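Side-chain contacts in 6-phosphogluconolactonase (Thermotoga maritima, PDB 1VL1), which hydrolyses 6-phosphogluconolactone to 6-phosphogluconate, a step in the oxidative stage of the pentose phosphate pathway: residues A[26-29]-A[30-34]; A[33-36]-A[37-41]; A[124-127]-A[128-131]; A[201-204]-A[205-209]. All coordinates share one frame; numbering follows the deposited sequence.

Contact 1: residues A[26-29]-A[30-34]; sequences VDFV and VEKIR
Phe-28 and Lys-32 meet one helical turn apart in a local i/i+4 contact, early in helix 25-43. Lying between strands 16-21 and 47-51 in the chain, the helix packs on the sheet of this Rossmann-like alpha/beta fold. Straight backbone bonds define the turn: Ile-33 N lies 2.9 Å from Val-29 O, with 165° at the hydrogen. The phenyl group swings toward the following turn because its CG is anti to the backbone N (chi1 -176°). Lys-32 bends at chi2 and chi4 and crosses the ring at a slant. Its CG makes an off-centre CH-pi contact, 4.3 Å from the Phe-28 ring centroid and 29° off the normal, while NZ reaches to 3.3 Å from Phe-28 CZ. Both side chains also touch Phe-229. One water joins the pair, donating to Phe-28 O and accepting from Lys-32 NZ at 3.2 Å. With an alanine here, Lys-32 would probably lose the ring it rests on and its ammonium group would turn more freely, while Tyr-19 would lose this aromatic neighbour.

On the buried flank, Val-29 CG1 and Ile-33 CD1 lie side by side at 3.7 Å, against Leu-196, Leu-194 and helix 57-64. On another flank, Arg-34 grips Glu-31 side-on, NE to OE1 at 3.0 Å and NH2 to OE2 at 2.8 Å, OE1 met from above the carboxylate plane, OE2 on its syn side but tilted out of it. The chemistry thus changes round the helix: aliphatic contacts face the interior, the ring lies between the sheet and the partly exposed flank, and paired charges lie farther round.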
loop_
_atom_site.group_PDB
_atom_site.type_symbol
_atom_site.label_atom_id
_atom_site.label_comp_id
_atom_site.label_asym_id
_atom_site.label_seq_id
_atom_site.Cartn_x
_atom_site.Cartn_y
_atom_site.Cartn_z
ATOM N N VAL A 26 3.772 -10.799 -12.662
ATOM C CA VAL A 26 3.552 -9.388 -12.800
ATOM C C VAL A 26 2.443 -9.076 -13.798
ATOM O O VAL A 26 1.594 -8.228 -13.518
ATOM C CB VAL A 26 4.861 -8.645 -13.150
ATOM C CG1 VAL A 26 4.582 -7.205 -13.494
ATOM C CG2 VAL A 26 5.845 -8.729 -11.973
ATOM N N ASP A 27 2.482 -9.701 -14.975
ATOM C CA ASP A 27 1.446 -9.476 -15.980
ATOM C C ASP A 27 0.046 -9.798 -15.462
ATOM O O ASP A 27 -0.870 -9.049 -15.686
ATOM C CB ASP A 27 1.749 -10.248 -17.252
ATOM C CG ASP A 27 2.898 -9.618 -18.045
ATOM O OD1 ASP A 27 3.227 -8.432 -17.787
ATOM O OD2 ASP A 27 3.549 -10.234 -18.888
ATOM N N PHE A 28 -0.086 -10.884 -14.715
ATOM C CA PHE A 28 -1.386 -11.271 -14.192
ATOM C C PHE A 28 -1.880 -10.250 -13.192
ATOM O O PHE A 28 -3.033 -9.797 -13.249
ATOM C CB PHE A 28 -1.280 -12.625 -13.553
ATOM C CG PHE A 28 -2.585 -13.175 -13.063
ATOM C CD1 PHE A 28 -3.420 -13.896 -13.896
ATOM C CD2 PHE A 28 -2.986 -12.946 -11.760
ATOM C CE1 PHE A 28 -4.609 -14.414 -13.425
ATOM C CE2 PHE A 28 -4.209 -13.484 -11.283
ATOM C CZ PHE A 28 -4.999 -14.165 -12.099
ATOM N N VAL A 29 -1.022 -9.875 -12.254
ATOM C CA VAL A 29 -1.403 -8.870 -11.280
ATOM C C VAL A 29 -1.799 -7.526 -11.925
ATOM O O VAL A 29 -2.796 -6.900 -11.570
ATOM C CB VAL A 29 -0.279 -8.652 -10.257
ATOM C CG1 VAL A 29 -0.558 -7.489 -9.300
ATOM C CG2 VAL A 29 0.019 -9.988 -9.521
ATOM N N VAL A 30 -1.002 -7.077 -12.866
ATOM C CA VAL A 30 -1.283 -5.799 -13.500
ATOM C C VAL A 30 -2.656 -5.855 -14.195
ATOM O O VAL A 30 -3.430 -4.932 -14.072
ATOM C CB VAL A 30 -0.153 -5.435 -14.487
ATOM C CG1 VAL A 30 -0.604 -4.316 -15.465
ATOM C CG2 VAL A 30 1.061 -5.063 -13.727
ATOM N N GLU A 31 -2.954 -6.948 -14.875
ATOM C CA GLU A 31 -4.247 -7.133 -15.565
ATOM C C GLU A 31 -5.428 -7.097 -14.577
ATOM O O GLU A 31 -6.453 -6.478 -14.840
ATOM C CB GLU A 31 -4.247 -8.453 -16.366
ATOM C CG GLU A 31 -5.604 -8.819 -16.967
ATOM C CD GLU A 31 -6.156 -7.761 -17.918
ATOM O OE1 GLU A 31 -5.422 -6.826 -18.329
ATOM O OE2 GLU A 31 -7.350 -7.899 -18.295
ATOM N N LYS A 32 -5.288 -7.776 -13.439
ATOM C CA LYS A 32 -6.321 -7.750 -12.408
ATOM C C LYS A 32 -6.525 -6.352 -11.842
ATOM O O LYS A 32 -7.664 -5.902 -11.647
ATOM C CB LYS A 32 -5.944 -8.704 -11.273
ATOM C CG LYS A 32 -6.046 -10.139 -11.653
ATOM C CD LYS A 32 -7.525 -10.544 -11.561
ATOM C CE LYS A 32 -7.778 -12.001 -11.714
ATOM N NZ LYS A 32 -7.563 -12.413 -13.127
ATOM N N ILE A 33 -5.422 -5.651 -11.591
ATOM C CA ILE A 33 -5.510 -4.283 -11.076
ATOM C C ILE A 33 -6.111 -3.364 -12.134
ATOM O O ILE A 33 -7.002 -2.552 -11.860
ATOM C CB ILE A 33 -4.132 -3.792 -10.615
ATOM C CG1 ILE A 33 -3.711 -4.619 -9.409
ATOM C CG2 ILE A 33 -4.197 -2.331 -10.219
ATOM C CD1 ILE A 33 -2.374 -4.258 -8.881
ATOM N N ARG A 34 -5.647 -3.495 -13.350
ATOM C CA ARG A 34 -6.222 -2.700 -14.428
ATOM C C ARG A 34 -7.735 -2.847 -14.471
ATOM O O ARG A 34 -8.466 -1.838 -14.556
ATOM C CB ARG A 34 -5.606 -3.045 -15.793
ATOM C CG ARG A 34 -6.237 -2.239 -16.936
ATOM C CD ARG A 34 -5.958 -2.765 -18.314
ATOM N NE ARG A 34 -6.625 -4.054 -18.542
ATOM C CZ ARG A 34 -7.922 -4.200 -18.834
ATOM N NH1 ARG A 34 -8.757 -3.157 -18.903
ATOM N NH2 ARG A 34 -8.405 -5.405 -19.042
HETATM O O HOH W 1 -4.976 -11.456 -14.724
#

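Contact 2: residues A[33-36]-A[37-41]; sequences IRTK and MEKLL
The guanidinium of Arg-34 and the carboxylate of Glu-38 are nearly perpendicular, their planes 86° apart, and they do not pair. The approach is oblique and is made by a methylene, Glu-38 CG lying 4.1 Å from Arg-34 NH1. The nearest charged atoms, Arg-34 NH1 and Glu-38 OE2, remain 4.8 Å apart, too far for a salt bridge, though a weak long-range attraction is possible. The edge of the guanidinium is instead occupied by Glu-31, which binds NE and NH2 and so fixes the rotation of the group.

On the inner side, Ile-33 and Met-37 run side by side, with the CG2 branch of Ile-33 3.6 Å from Met-37 SD. This second half of helix 25-43 packs on the parallel core of the alpha/beta fold: Met-37 and Leu-40 reach Ile-47 on strand 47-51, and Ile-33 reaches Leu-194 on strand 192-198. Backbone i/i+4 bonds hold the register, among them Met-37 N to Ile-33 O with an angle of 170° at the hydrogen.

Away from Met-37, two lysines pack against each other and their neighbours. Thr-35 places OG1 beside its backbone N (chi1 -70°), where it bonds to Glu-31 O, and this leaves CG2 directed along the helix to meet Lys-39 CE at 3.8 Å. Lys-39 folds back through a bend at chi3, bringing its CE to 3.5 Å from Lys-36 CA. The Lys-36 chain, which also touches Tyr-192, crosses it at about a right angle, and its CE lies 4.1 Å from Leu-40 CG. The two ammonium atoms, Lys-36 NZ and Lys-39 NZ, are 4.0 Å apart, a like-charge proximity that solvent probably screens.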
loop_
_atom_site.group_PDB
_atom_site.type_symbol
_atom_site.label_atom_id
_atom_site.label_comp_id
_atom_site.label_asym_id
_atom_site.label_seq_id
_atom_site.Cartn_x
_atom_site.Cartn_y
_atom_site.Cartn_z
ATOM N N ILE A 33 -5.422 -5.651 -11.591
ATOM C CA ILE A 33 -5.510 -4.283 -11.076
ATOM C C ILE A 33 -6.111 -3.364 -12.134
ATOM O O ILE A 33 -7.002 -2.552 -11.860
ATOM C CB ILE A 33 -4.132 -3.792 -10.615
ATOM C CG1 ILE A 33 -3.711 -4.619 -9.409
ATOM C CG2 ILE A 33 -4.197 -2.331 -10.219
ATOM C CD1 ILE A 33 -2.374 -4.258 -8.881
ATOM N N ARG A 34 -5.647 -3.495 -13.350
ATOM C CA ARG A 34 -6.222 -2.700 -14.428
ATOM C C ARG A 34 -7.735 -2.847 -14.471
ATOM O O ARG A 34 -8.466 -1.838 -14.556
ATOM C CB ARG A 34 -5.606 -3.045 -15.793
ATOM C CG ARG A 34 -6.237 -2.239 -16.936
ATOM C CD ARG A 34 -5.958 -2.765 -18.314
ATOM N NE ARG A 34 -6.625 -4.054 -18.542
ATOM C CZ ARG A 34 -7.922 -4.200 -18.834
ATOM N NH1 ARG A 34 -8.757 -3.157 -18.903
ATOM N NH2 ARG A 34 -8.405 -5.405 -19.042
ATOM N N THR A 35 -8.198 -4.100 -14.475
ATOM C CA THR A 35 -9.625 -4.390 -14.594
ATOM C C THR A 35 -10.422 -3.753 -13.468
ATOM O O THR A 35 -11.478 -3.151 -13.713
ATOM C CB THR A 35 -9.830 -5.907 -14.614
ATOM O OG1 THR A 35 -9.330 -6.394 -15.860
ATOM C CG2 THR A 35 -11.295 -6.262 -14.657
ATOM N N LYS A 36 -9.886 -3.852 -12.255
ATOM C CA LYS A 36 -10.552 -3.301 -11.080
ATOM C C LYS A 36 -10.625 -1.794 -11.122
ATOM O O LYS A 36 -11.662 -1.221 -10.836
ATOM C CB LYS A 36 -9.869 -3.718 -9.797
ATOM C CG LYS A 36 -10.677 -3.329 -8.564
ATOM C CD LYS A 36 -11.910 -4.204 -8.434
ATOM C CE LYS A 36 -13.206 -3.416 -8.329
ATOM N NZ LYS A 36 -14.428 -4.303 -8.254
ATOM N N MET A 37 -9.511 -1.164 -11.481
ATOM C CA MET A 37 -9.438 0.282 -11.566
ATOM C C MET A 37 -10.383 0.783 -12.637
ATOM O O MET A 37 -11.065 1.781 -12.462
ATOM C CB MET A 37 -8.007 0.732 -11.847
ATOM C CG MET A 37 -7.041 0.482 -10.646
ATOM S SD MET A 37 -5.327 1.028 -10.952
ATOM C CE MET A 37 -5.647 2.747 -11.196
ATOM N N GLU A 38 -10.424 0.103 -13.769
ATOM C CA GLU A 38 -11.352 0.489 -14.827
ATOM C C GLU A 38 -12.822 0.335 -14.409
ATOM O O GLU A 38 -13.660 1.189 -14.726
ATOM C CB GLU A 38 -11.040 -0.268 -16.103
ATOM C CG GLU A 38 -9.792 0.206 -16.808
ATOM C CD GLU A 38 -9.983 1.524 -17.548
ATOM O OE1 GLU A 38 -10.497 2.512 -16.978
ATOM O OE2 GLU A 38 -9.641 1.567 -18.735
ATOM N N LYS A 39 -13.139 -0.733 -13.689
ATOM C CA LYS A 39 -14.484 -0.875 -13.119
ATOM C C LYS A 39 -14.823 0.287 -12.158
ATOM O O LYS A 39 -15.903 0.865 -12.225
ATOM C CB LYS A 39 -14.637 -2.240 -12.393
ATOM C CG LYS A 39 -14.662 -3.469 -13.317
ATOM C CD LYS A 39 -14.709 -4.863 -12.561
ATOM C CE LYS A 39 -13.428 -5.163 -11.772
ATOM N NZ LYS A 39 -13.180 -6.571 -11.278
ATOM N N LEU A 40 -13.875 0.642 -11.307
ATOM C CA LEU A 40 -14.094 1.686 -10.311
ATOM C C LEU A 40 -14.412 2.985 -11.039
ATOM O O LEU A 40 -15.376 3.663 -10.717
ATOM C CB LEU A 40 -12.896 1.797 -9.355
ATOM C CG LEU A 40 -12.792 0.659 -8.305
ATOM C CD1 LEU A 40 -11.441 0.610 -7.685
ATOM C CD2 LEU A 40 -13.836 0.858 -7.239
ATOM N N LEU A 41 -13.647 3.267 -12.090
ATOM C CA LEU A 41 -13.847 4.486 -12.882
ATOM C C LEU A 41 -15.125 4.532 -13.706
ATOM O O LEU A 41 -15.546 5.610 -14.117
ATOM C CB LEU A 41 -12.604 4.751 -13.748
ATOM C CG LEU A 41 -11.306 5.069 -12.994
ATOM C CD1 LEU A 41 -10.128 4.822 -13.903
ATOM C CD2 LEU A 41 -11.297 6.516 -12.476
#

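Contact 3: residues A[124-127]-A[128-131]; sequences CEKY and EREI
Tyr-127 and Ile-131 form the tight part of this i/i+4 contact on helix 120-134, which packs against the mixed sheet of the alpha/beta fold. The tip methyl of Ile-131 sits over one face of the ring in a CH-pi contact: CD1 is 3.9 Å from the Tyr-127 centroid and 17° off the normal. The ring stands there because its CG is anti to the backbone N (chi1 -168°). Both side chains are buried, touching Phe-77 of strand 74-82 and Val-166 of strand 166-168, and the phenol OH is satisfied by Leu-78 O.

The looser, partly exposed part is a pair of long polar chains. Lys-126 and Glu-130 extend side by side with a methylene contact, Lys-126 CE to Glu-130 OE2 at 3.7 Å, but their charges stop short of each other, since NZ of Lys-126 is 4.9 Å from OE2 of Glu-130. Each finds its partner outside the helix: the lysine is bridged to Asp-115, and Glu-130 OE1 is bonded to His-112.

The solvent side is the exposed Arg-129. Its guanidinium lies flat over the helix backbone, one face upon Glu-125 O and Lys-126 CA, with NH2 3.6 Å from Lys-126 CA. The charged atoms Arg-129 NH1 and Glu-125 OE1 are 4.6 Å apart and are joined through one water: lying in the guanidinium plane, at its edge, it accepts from Arg-129 NH1 at 3.0 Å and donates to Glu-125 OE1.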
loop_
_atom_site.group_PDB
_atom_site.type_symbol
_atom_site.label_atom_id
_atom_site.label_comp_id
_atom_site.label_asym_id
_atom_site.label_seq_id
_atom_site.Cartn_x
_atom_site.Cartn_y
_atom_site.Cartn_z
ATOM N N CYS A 124 3.158 13.017 10.459
ATOM C CA CYS A 124 1.952 12.174 10.622
ATOM C C CYS A 124 0.665 12.980 10.542
ATOM O O CYS A 124 -0.258 12.591 9.814
ATOM C CB CYS A 124 1.925 11.415 11.937
ATOM S SG CYS A 124 3.103 10.079 12.156
ATOM N N GLU A 125 0.599 14.089 11.259
ATOM C CA GLU A 125 -0.626 14.860 11.400
ATOM C C GLU A 125 -0.957 15.534 10.095
ATOM O O GLU A 125 -2.127 15.599 9.699
ATOM C CB GLU A 125 -0.479 15.840 12.546
ATOM C CG GLU A 125 -0.387 15.130 13.851
ATOM C CD GLU A 125 -0.078 16.015 15.006
ATOM O OE1 GLU A 125 0.321 17.224 14.813
ATOM O OE2 GLU A 125 -0.255 15.485 16.144
ATOM N N LYS A 126 0.092 16.022 9.405
ATOM C CA LYS A 126 -0.070 16.618 8.091
ATOM C C LYS A 126 -0.649 15.600 7.116
ATOM O O LYS A 126 -1.540 15.892 6.356
ATOM C CB LYS A 126 1.254 17.183 7.586
ATOM C CG LYS A 126 1.185 17.718 6.132
ATOM C CD LYS A 126 2.509 18.334 5.723
ATOM C CE LYS A 126 2.631 18.499 4.270
ATOM N NZ LYS A 126 3.849 19.326 3.892
ATOM N N TYR A 127 -0.109 14.388 7.127
ATOM C CA TYR A 127 -0.554 13.374 6.182
ATOM C C TYR A 127 -1.962 12.954 6.540
ATOM O O TYR A 127 -2.796 12.790 5.660
ATOM C CB TYR A 127 0.375 12.160 6.292
ATOM C CG TYR A 127 0.211 11.158 5.206
ATOM C CD1 TYR A 127 0.065 11.573 3.895
ATOM C CD2 TYR A 127 0.208 9.796 5.450
ATOM C CE1 TYR A 127 -0.048 10.667 2.839
ATOM C CE2 TYR A 127 0.086 8.890 4.390
ATOM C CZ TYR A 127 -0.061 9.318 3.109
ATOM O OH TYR A 127 -0.206 8.424 2.029
ATOM N N GLU A 128 -2.243 12.820 7.826
ATOM C CA GLU A 128 -3.614 12.480 8.257
ATOM C C GLU A 128 -4.638 13.533 7.755
ATOM O O GLU A 128 -5.672 13.187 7.184
ATOM C CB GLU A 128 -3.710 12.352 9.780
ATOM C CG GLU A 128 -5.101 11.929 10.193
ATOM C CD GLU A 128 -5.192 11.030 11.433
ATOM O OE1 GLU A 128 -4.210 10.423 11.875
ATOM O OE2 GLU A 128 -6.294 10.940 11.957
ATOM N N ARG A 129 -4.322 14.793 7.946
ATOM C CA ARG A 129 -5.171 15.876 7.451
ATOM C C ARG A 129 -5.384 15.777 5.935
ATOM O O ARG A 129 -6.481 16.048 5.435
ATOM C CB ARG A 129 -4.634 17.261 7.813
ATOM C CG ARG A 129 -4.752 17.675 9.290
ATOM C CD ARG A 129 -4.388 19.091 9.607
ATOM N NE ARG A 129 -3.037 19.444 9.208
ATOM C CZ ARG A 129 -1.944 19.382 9.977
ATOM N NH1 ARG A 129 -2.004 18.928 11.217
ATOM N NH2 ARG A 129 -0.786 19.825 9.469
ATOM N N GLU A 130 -4.322 15.462 5.187
ATOM C CA GLU A 130 -4.430 15.403 3.733
ATOM C C GLU A 130 -5.342 14.263 3.305
ATOM O O GLU A 130 -6.137 14.410 2.392
ATOM C CB GLU A 130 -3.062 15.172 3.090
ATOM C CG GLU A 130 -2.210 16.344 2.986
ATOM C CD GLU A 130 -0.992 16.054 2.108
ATOM O OE1 GLU A 130 -1.119 15.380 1.069
ATOM O OE2 GLU A 130 0.052 16.569 2.526
ATOM N N ILE A 131 -5.166 13.094 3.925
ATOM C CA ILE A 131 -6.031 11.969 3.611
ATOM C C ILE A 131 -7.502 12.289 3.870
ATOM O O ILE A 131 -8.359 12.080 2.975
ATOM C CB ILE A 131 -5.605 10.734 4.436
ATOM C CG1 ILE A 131 -4.216 10.321 4.001
ATOM C CG2 ILE A 131 -6.605 9.634 4.212
ATOM C CD1 ILE A 131 -3.634 9.250 4.931
HETATM O O HOH W 2 0.288 19.074 13.142
#

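Contact 4: residues A[201-204]-A[205-209]; sequences EKIN and RLTEI
Asn-204 O is gripped by two donors. The hydroxyl of Thr-207 donates to it, OG1 to Asn-204 O measuring 2.6 Å, and Glu-208 N adds the ordinary i/i+4 helix bond at 3.1 Å to the same oxygen. The hydroxyl arrives well bent from the carbonyl, with 123° between the C=O bond and OG1. Thr-207 reaches it by holding OG1 between its own backbone N and carbonyl carbon (chi1 63°), which turns it back onto the preceding turn.

The helix concerned, 200-210, is the crossover of the beta-alpha-beta unit between parallel strands 192-198 and 225-231. Leu-206 packs on Trp-228 and Val-230 of the latter strand, whereas the Arg-205 side carries a salt-bridge network. Arg-205, bent at chi2 and chi3, takes Glu-208 side-on: NE to OE1 of Glu-208 is 2.8 Å and NH2 to its OE2 is 2.9 Å. NH1 of Arg-205 then meets Glu-201 OE2 at 3.2 Å, from above a carboxylate turned 77° from the guanidinium. All three acceptors lie close to the guanidinium plane, while Asn-204 CB packs over one face, 3.8 Å from Arg-205 NH2. NH1 also bonds to Pro-147 O. A leucine in place of Arg-205 would probably leave the carboxylates of Glu-201 and Glu-208 without their shared cation, and Pro-147 O without this donor. Asn-204 ND2 adds a weak bond to Glu-201 OE1.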
loop_
_atom_site.group_PDB
_atom_site.type_symbol
_atom_site.label_atom_id
_atom_site.label_comp_id
_atom_site.label_asym_id
_atom_site.label_seq_id
_atom_site.Cartn_x
_atom_site.Cartn_y
_atom_site.Cartn_z
ATOM N N GLU A 201 8.890 -18.155 2.018
ATOM C CA GLU A 201 8.756 -17.592 3.373
ATOM C C GLU A 201 7.454 -16.846 3.572
ATOM O O GLU A 201 6.825 -16.949 4.639
ATOM C CB GLU A 201 9.924 -16.670 3.712
ATOM C CG GLU A 201 10.126 -16.464 5.196
ATOM C CD GLU A 201 10.579 -17.713 5.959
ATOM O OE1 GLU A 201 10.695 -18.836 5.392
ATOM O OE2 GLU A 201 10.854 -17.570 7.171
ATOM N N LYS A 202 7.061 -16.063 2.570
ATOM C CA LYS A 202 5.828 -15.302 2.671
ATOM C C LYS A 202 4.619 -16.231 2.546
ATOM O O LYS A 202 3.622 -16.029 3.206
ATOM C CB LYS A 202 5.771 -14.185 1.674
ATOM C CG LYS A 202 6.892 -13.195 1.922
ATOM C CD LYS A 202 6.750 -12.031 1.113
ATOM C CE LYS A 202 7.960 -11.108 1.288
ATOM N NZ LYS A 202 7.691 -9.885 0.498
ATOM N N ILE A 203 4.730 -17.271 1.724
ATOM C CA ILE A 203 3.696 -18.322 1.723
ATOM C C ILE A 203 3.544 -18.936 3.122
ATOM O O ILE A 203 2.440 -19.145 3.621
ATOM C CB ILE A 203 4.009 -19.420 0.664
ATOM C CG1 ILE A 203 3.813 -18.852 -0.736
ATOM C CG2 ILE A 203 3.086 -20.588 0.880
ATOM C CD1 ILE A 203 4.441 -19.641 -1.796
ATOM N N ASN A 204 4.653 -19.157 3.801
ATOM C CA ASN A 204 4.596 -19.713 5.148
ATOM C C ASN A 204 3.800 -18.756 6.034
ATOM O O ASN A 204 2.889 -19.166 6.779
ATOM C CB ASN A 204 6.004 -19.904 5.738
ATOM C CG ASN A 204 6.732 -21.062 5.160
ATOM O OD1 ASN A 204 6.127 -22.036 4.746
ATOM N ND2 ASN A 204 8.066 -20.979 5.151
ATOM N N ARG A 205 4.108 -17.464 5.937
ATOM C CA ARG A 205 3.374 -16.481 6.742
ATOM C C ARG A 205 1.882 -16.466 6.381
ATOM O O ARG A 205 1.028 -16.391 7.264
ATOM C CB ARG A 205 3.914 -15.072 6.575
ATOM C CG ARG A 205 5.332 -14.870 7.040
ATOM C CD ARG A 205 5.575 -15.011 8.541
ATOM N NE ARG A 205 5.794 -16.379 8.927
ATOM C CZ ARG A 205 6.905 -17.071 8.670
ATOM N NH1 ARG A 205 7.929 -16.521 8.018
ATOM N NH2 ARG A 205 7.007 -18.326 9.066
ATOM N N LEU A 206 1.572 -16.534 5.079
ATOM C CA LEU A 206 0.174 -16.630 4.678
ATOM C C LEU A 206 -0.504 -17.862 5.245
ATOM O O LEU A 206 -1.654 -17.802 5.705
ATOM C CB LEU A 206 0.008 -16.562 3.169
ATOM C CG LEU A 206 -1.454 -16.753 2.704
ATOM C CD1 LEU A 206 -2.344 -15.631 3.204
ATOM C CD2 LEU A 206 -1.419 -16.751 1.201
ATOM N N THR A 207 0.182 -19.010 5.280
ATOM C CA THR A 207 -0.462 -20.185 5.908
ATOM C C THR A 207 -0.760 -19.979 7.396
ATOM O O THR A 207 -1.747 -20.455 7.884
ATOM C CB THR A 207 0.308 -21.468 5.717
ATOM O OG1 THR A 207 1.593 -21.405 6.326
ATOM C CG2 THR A 207 0.507 -21.772 4.194
ATOM N N GLU A 208 0.128 -19.258 8.083
ATOM C CA GLU A 208 -0.105 -18.904 9.472
ATOM C C GLU A 208 -1.340 -18.007 9.613
ATOM O O GLU A 208 -2.162 -18.218 10.511
ATOM C CB GLU A 208 1.165 -18.250 10.046
ATOM C CG GLU A 208 2.360 -19.209 10.088
ATOM C CD GLU A 208 3.704 -18.552 10.417
ATOM O OE1 GLU A 208 3.788 -17.327 10.569
ATOM O OE2 GLU A 208 4.689 -19.309 10.480
ATOM N N ILE A 209 -1.501 -17.054 8.700
ATOM C CA ILE A 209 -2.684 -16.173 8.642
ATOM C C ILE A 209 -3.973 -16.986 8.432
ATOM O O ILE A 209 -4.995 -16.742 9.086
ATOM C CB ILE A 209 -2.480 -15.090 7.558
ATOM C CG1 ILE A 209 -1.508 -14.046 8.116
ATOM C CG2 ILE A 209 -3.752 -14.411 7.215
ATOM C CD1 ILE A 209 -0.833 -13.197 7.091
#

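All four contacts are local, made by side chains about one turn apart on a helix, so they differ mainly in what the side chains do. Contacts 1 and 2 belong to one helix, 25-43, and share Ile-33 and Arg-34, their centres 10 Å apart; both are partly buried, with apolar packing inside, but the first adds a ring and a paired charge where the second has neighbouring lysines. Contact 3, also partly buried, lies on the opposite side of the chain's centre from contact 1 and buries a tyrosine ring whose face is covered by an isoleucine methyl. Contact 4 is a surface contact, where an ionic network dominates. Its centre is 32 Å from that of contact 3, across the chain's centre.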